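Long-range contact in type IV pilus biogenesis protein PilB (Streptococcus sanguinis, PDB 7B7P), which is a bimodular minor type IV pilin with a direct role in adhesion, carrying a metal-binding von Willebrand factor A-like module: residues A[284-292]-A[343-351]. Sequence-based numbering, arbitrary orientation.
Sequences DGIPNAYLV and TRENSIAYA
S347 OG donates a hydrogen bond to A289 O over 2.7 Å, tying the helix 341-358 to the start of the strand 289-291. The C=O···OG angle is 132°, and the donor sits tilted 34° out of the carbonyl plane. With OG anti to the backbone N, the hydroxyl also meets P287, whose CB lies 3.2 Å from S347 OG. On the ring's next carbon, P287 CG packs 3.7 Å from I348 CG1, while I286 CG2 rests 3.6 Å from R344 CD; R344 NH2 is hydrogen-bonded to S341 OG. The segment 284-292 begins at D284, a magnesium-binding position of the MIDAS in this von Willebrand factor A-like domain, and leads out to an edge strand of a small antiparallel sheet. The helix thus packs beside the chain that leaves the metal site. Further along, N346 CB sits over one face of the Y290 ring, 3.8 Å from its centroid and 26° off the normal, a CH-pi contact; T343 CG2 lies at the ring edge, and Y290 OH is hydrogen-bonded to F314 N. Beyond it, Y350 CD2 is 3.7 Å from Y290 CB, an oblique approach. Y350 CE2 lies 3.5 Å from L291 N, and L291 O stands over one face of the Y350 ring, offset toward the rim. The Y350 hydroxyl is hydrogen-bonded to D320 O.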
loop_
_atom_site.group_PDB
_atom_site.type_symbol
_atom_site.label_atom_id
_atom_site.label_comp_id
_atom_site.label_asym_id
_atom_site.label_seq_id
_atom_site.Cartn_x
_atom_site.Cartn_y
_atom_site.Cartn_z
ATOM N N ASP A 284 -2.354 14.769 14.402
ATOM C CA ASP A 284 -1.311 15.416 15.189
ATOM C C ASP A 284 -1.642 15.457 16.677
ATOM O O ASP A 284 -1.023 16.224 17.420
ATOM C CB ASP A 284 -1.060 16.838 14.673
ATOM C CG ASP A 284 -2.056 17.867 15.250
ATOM O OD1 ASP A 284 -3.230 17.500 15.470
ATOM O OD2 ASP A 284 -1.668 19.040 15.480
ATOM N N GLY A 285 -2.606 14.664 17.135
ATOM C CA GLY A 285 -3.027 14.806 18.516
ATOM C C GLY A 285 -3.692 13.557 19.050
ATOM O O GLY A 285 -4.067 12.643 18.311
ATOM N N ILE A 286 -3.830 13.534 20.363
ATOM C CA ILE A 286 -4.521 12.425 21.009
ATOM C C ILE A 286 -5.997 12.450 20.619
ATOM O O ILE A 286 -6.646 13.514 20.714
ATOM C CB ILE A 286 -4.369 12.516 22.513
ATOM C CG1 ILE A 286 -2.899 12.641 22.929
ATOM C CG2 ILE A 286 -5.074 11.324 23.168
ATOM C CD1 ILE A 286 -2.794 13.156 24.381
ATOM N N PRO A 287 -6.565 11.329 20.195
ATOM C CA PRO A 287 -8.018 11.261 19.979
ATOM C C PRO A 287 -8.792 11.720 21.206
ATOM O O PRO A 287 -8.546 11.274 22.327
ATOM C CB PRO A 287 -8.256 9.774 19.690
ATOM C CG PRO A 287 -6.966 9.284 19.148
ATOM C CD PRO A 287 -5.899 10.048 19.903
ATOM N N ASN A 288 -9.729 12.640 20.996
ATOM C CA ASN A 288 -10.448 13.173 22.148
ATOM C C ASN A 288 -11.880 13.558 21.801
ATOM O O ASN A 288 -12.456 14.402 22.495
ATOM C CB ASN A 288 -9.726 14.430 22.742
ATOM C CG ASN A 288 -9.640 15.577 21.743
ATOM O OD1 ASN A 288 -9.975 15.433 20.552
ATOM N ND2 ASN A 288 -9.232 16.732 22.228
ATOM N N ALA A 289 -12.448 13.013 20.725
ATOM C CA ALA A 289 -13.810 13.343 20.340
ATOM C C ALA A 289 -14.414 12.170 19.573
ATOM O O ALA A 289 -13.703 11.390 18.932
ATOM C CB ALA A 289 -13.844 14.640 19.506
ATOM N N TYR A 290 -15.739 12.060 19.637
ATOM C CA TYR A 290 -16.483 11.021 18.925
ATOM C C TYR A 290 -17.917 11.508 18.784
ATOM O O TYR A 290 -18.339 12.438 19.474
ATOM C CB TYR A 290 -16.409 9.657 19.649
ATOM C CG TYR A 290 -16.862 9.723 21.121
ATOM C CD1 TYR A 290 -15.970 10.060 22.138
ATOM C CD2 TYR A 290 -18.187 9.467 21.476
ATOM C CE1 TYR A 290 -16.386 10.139 23.464
ATOM C CE2 TYR A 290 -18.605 9.539 22.776
ATOM C CZ TYR A 290 -17.717 9.885 23.771
ATOM O OH TYR A 290 -18.154 9.965 25.081
ATOM N N LEU A 291 -18.651 10.909 17.847
ATOM C CA LEU A 291 -20.068 11.205 17.660
ATOM C C LEU A 291 -20.909 10.027 18.125
ATOM O O LEU A 291 -20.532 8.873 17.917
ATOM C CB LEU A 291 -20.386 11.521 16.199
ATOM C CG LEU A 291 -19.754 12.838 15.759
ATOM C CD1 LEU A 291 -20.026 13.143 14.302
ATOM C CD2 LEU A 291 -20.260 13.940 16.642
ATOM N N VAL A 292 -22.052 10.314 18.764
ATOM C CA VAL A 292 -22.972 9.249 19.132
ATOM C C VAL A 292 -24.179 9.282 18.205
ATOM O O VAL A 292 -24.523 10.295 17.596
ATOM C CB VAL A 292 -23.401 9.289 20.617
ATOM C CG1 VAL A 292 -22.191 9.082 21.512
ATOM C CG2 VAL A 292 -24.169 10.579 20.964
ATOM N N THR A 343 -12.772 9.097 27.655
ATOM C CA THR A 343 -13.025 9.778 26.391
ATOM C C THR A 343 -12.009 9.368 25.332
ATOM O O THR A 343 -12.350 9.239 24.150
ATOM C CB THR A 343 -12.999 11.287 26.603
ATOM O OG1 THR A 343 -13.805 11.610 27.740
ATOM C CG2 THR A 343 -13.498 12.032 25.352
ATOM N N ARG A 344 -10.750 9.174 25.735
ATOM C CA ARG A 344 -9.740 8.788 24.765
ATOM C C ARG A 344 -10.062 7.408 24.220
ATOM O O ARG A 344 -10.129 7.206 23.001
ATOM C CB ARG A 344 -8.343 8.839 25.405
ATOM C CG ARG A 344 -7.202 8.406 24.470
ATOM C CD ARG A 344 -5.828 8.385 25.153
ATOM N NE ARG A 344 -5.729 7.394 26.222
ATOM C CZ ARG A 344 -5.801 7.689 27.516
ATOM N NH1 ARG A 344 -5.983 8.950 27.908
ATOM N NH2 ARG A 344 -5.702 6.732 28.420
ATOM N N GLU A 345 -10.324 6.465 25.124
ATOM C CA GLU A 345 -10.762 5.132 24.743
ATOM C C GLU A 345 -11.988 5.172 23.820
ATOM O O GLU A 345 -12.020 4.469 22.806
ATOM C CB GLU A 345 -11.038 4.308 26.011
ATOM C CG GLU A 345 -11.753 2.985 25.749
ATOM C CD GLU A 345 -11.019 2.084 24.734
ATOM O OE1 GLU A 345 -9.764 2.138 24.663
ATOM O OE2 GLU A 345 -11.702 1.319 24.010
ATOM N N ASN A 346 -12.991 6.004 24.134
ATOM C CA ASN A 346 -14.190 6.050 23.285
ATOM C C ASN A 346 -13.889 6.638 21.907
ATOM O O ASN A 346 -14.509 6.252 20.905
ATOM C CB ASN A 346 -15.313 6.868 23.956
ATOM C CG ASN A 346 -15.944 6.148 25.154
ATOM O OD1 ASN A 346 -15.898 4.930 25.247
ATOM N ND2 ASN A 346 -16.534 6.903 26.061
ATOM N N SER A 347 -12.964 7.592 21.843
ATOM C CA SER A 347 -12.588 8.187 20.565
ATOM C C SER A 347 -11.855 7.187 19.678
ATOM O O SER A 347 -12.042 7.172 18.453
ATOM C CB SER A 347 -11.735 9.429 20.818
ATOM O OG SER A 347 -11.443 10.065 19.593
ATOM N N ILE A 348 -10.998 6.365 20.275
ATOM C CA ILE A 348 -10.275 5.366 19.508
ATOM C C ILE A 348 -11.218 4.249 19.079
ATOM O O ILE A 348 -11.127 3.738 17.960
ATOM C CB ILE A 348 -9.084 4.844 20.338
ATOM C CG1 ILE A 348 -8.004 5.930 20.435
ATOM C CG2 ILE A 348 -8.498 3.567 19.740
ATOM C CD1 ILE A 348 -6.862 5.599 21.382
ATOM N N ALA A 349 -12.137 3.850 19.964
ATOM C CA ALA A 349 -13.074 2.777 19.636
ATOM C C ALA A 349 -14.033 3.191 18.532
ATOM O O ALA A 349 -14.436 2.354 17.717
ATOM C CB ALA A 349 -13.867 2.349 20.880
ATOM N N TYR A 350 -14.410 4.468 18.492
ATOM C CA TYR A 350 -15.256 4.967 17.409
ATOM C C TYR A 350 -14.622 4.675 16.060
ATOM O O TYR A 350 -15.284 4.202 15.133
ATOM C CB TYR A 350 -15.485 6.473 17.587
ATOM C CG TYR A 350 -16.388 7.121 16.551
ATOM C CD1 TYR A 350 -17.418 6.412 15.978
ATOM C CD2 TYR A 350 -16.237 8.467 16.188
ATOM C CE1 TYR A 350 -18.253 6.972 15.064
ATOM C CE2 TYR A 350 -17.083 9.054 15.282
ATOM C CZ TYR A 350 -18.105 8.294 14.725
ATOM O OH TYR A 350 -18.971 8.833 13.804
ATOM N N ALA A 351 -13.322 4.952 15.941
ATOM C CA ALA A 351 -12.621 4.714 14.688
ATOM C C ALA A 351 -12.593 3.225 14.350
ATOM O O ALA A 351 -12.672 2.838 13.180
ATOM C CB ALA A 351 -11.209 5.292 14.787
#